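Local coordinates for leucine aminopeptidase 2 (Saccharomyces cerevisiae, PDB 2XQ0), which is a zinc aminopeptidase of the M1 family that preferentially cleaves di- and tripeptides and also has low epoxide hydrolase activity in vitro, at residues C315-N318 with H319-L322. Numbering follows the deposited sequence.
Sequences CSWN and HFWL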
# COMPACT_ATOMS: atom_id res chain seq x y z
N CYS A 315 5.10 -6.96 -14.28
CA CYS A 315 5.05 -6.38 -15.62
C CYS A 315 3.73 -5.71 -15.93
O CYS A 315 3.66 -4.83 -16.78
CB CYS A 315 5.35 -7.46 -16.66
SG CYS A 315 4.06 -8.69 -16.76
N SER A 316 2.67 -6.14 -15.24
CA SER A 316 1.34 -5.56 -15.43
C SER A 316 0.54 -5.75 -14.17
O SER A 316 0.98 -6.45 -13.25
CB SER A 316 0.62 -6.24 -16.59
OG SER A 316 -0.02 -7.44 -16.19
N TRP A 317 -0.65 -5.18 -14.13
CA TRP A 317 -1.47 -5.26 -12.93
C TRP A 317 -2.22 -6.60 -12.82
O TRP A 317 -2.86 -6.87 -11.82
CB TRP A 317 -2.38 -4.04 -12.81
CG TRP A 317 -1.54 -2.77 -12.89
CD1 TRP A 317 -1.49 -1.88 -13.92
CD2 TRP A 317 -0.56 -2.33 -11.94
NE1 TRP A 317 -0.56 -0.89 -13.66
CE2 TRP A 317 0.03 -1.15 -12.45
CE3 TRP A 317 -0.13 -2.81 -10.69
CZ2 TRP A 317 1.01 -0.43 -11.75
CZ3 TRP A 317 0.85 -2.11 -10.01
CH2 TRP A 317 1.40 -0.93 -10.53
N ASN A 318 -2.10 -7.44 -13.85
CA ASN A 318 -2.57 -8.83 -13.77
C ASN A 318 -1.73 -9.68 -12.85
O ASN A 318 -2.19 -10.71 -12.38
CB ASN A 318 -2.54 -9.50 -15.14
CG ASN A 318 -3.68 -9.09 -16.02
OD1 ASN A 318 -4.60 -8.39 -15.61
ND2 ASN A 318 -3.67 -9.59 -17.25
N HIS A 319 -0.49 -9.27 -12.63
CA HIS A 319 0.48 -10.07 -11.86
C HIS A 319 0.95 -9.32 -10.61
O HIS A 319 2.09 -9.45 -10.15
CB HIS A 319 1.67 -10.45 -12.75
CG HIS A 319 1.25 -11.15 -14.00
ND1 HIS A 319 1.04 -12.51 -14.05
CD2 HIS A 319 0.93 -10.67 -15.22
CE1 HIS A 319 0.63 -12.84 -15.26
NE2 HIS A 319 0.56 -11.74 -15.99
N PHE A 320 0.03 -8.50 -10.09
CA PHE A 320 0.27 -7.66 -8.92
C PHE A 320 0.71 -8.48 -7.70
O PHE A 320 1.41 -7.97 -6.83
CB PHE A 320 -1.01 -6.89 -8.61
CG PHE A 320 -0.87 -5.85 -7.53
CD1 PHE A 320 0.18 -4.94 -7.56
CD2 PHE A 320 -1.82 -5.75 -6.52
CE1 PHE A 320 0.30 -3.95 -6.57
CE2 PHE A 320 -1.71 -4.77 -5.53
CZ PHE A 320 -0.64 -3.87 -5.57
N TRP A 321 0.30 -9.75 -7.64
CA TRP A 321 0.70 -10.61 -6.53
C TRP A 321 2.23 -10.74 -6.38
O TRP A 321 2.74 -10.91 -5.26
CB TRP A 321 0.04 -12.00 -6.62
CG TRP A 321 0.77 -12.99 -7.46
CD1 TRP A 321 0.63 -13.20 -8.81
CD2 TRP A 321 1.76 -13.94 -7.02
NE1 TRP A 321 1.46 -14.21 -9.22
CE2 TRP A 321 2.17 -14.67 -8.15
CE3 TRP A 321 2.33 -14.23 -5.77
CZ2 TRP A 321 3.14 -15.69 -8.07
CZ3 TRP A 321 3.29 -15.23 -5.69
CH2 TRP A 321 3.68 -15.95 -6.84
N LEU A 322 2.96 -10.65 -7.49
CA LEU A 322 4.42 -10.75 -7.45
C LEU A 322 5.01 -9.63 -6.62
O LEU A 322 6.05 -9.80 -5.99
CB LEU A 322 5.02 -10.70 -8.85
CG LEU A 322 4.83 -11.98 -9.68
CD1 LEU A 322 5.30 -11.79 -11.12
CD2 LEU A 322 5.57 -13.14 -9.00
O HOH W 1 -1.83 -10.84 -9.20
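The imidazole of H319 has the backbone O of N318 over one face. At its edge, near the ring plane, OG of S316 lies 3.5 Å from CD2 of H319. SG of C315 sits oblique to the ring, 4.0 Å from CD2 of H319. The indole of W317 receives F320 at its edge, with CD1 of F320 3.8 Å from CE3 of W317. The phenyl and the six-membered ring of W317 are inclined at 62°. CG of F320 stands anti to the backbone N (chi1 -173°), which brings CD1 to the rim of the indole at a slant. The backbone turns here. N of H319 donates to O of S316 at 3.2 Å, from above the carbonyl plane. OG of S316 accepts from N of N318, forming an ST turn. Water 1 joins O of N318 to N of W321. F320 also touches bestatin and lies close to the zinc ligand E324, so this aromatic pair reaches the inhibitor pocket through F320. A leucine in place of H319 would probably leave E16 and T428 without their hydrogen bonds to the ring. Both imidazole nitrogens are bonded, NE2 to E16 and ND1 to T428. This fixes the ring's rotation, and the carboxylate would probably favour a proton on NE2.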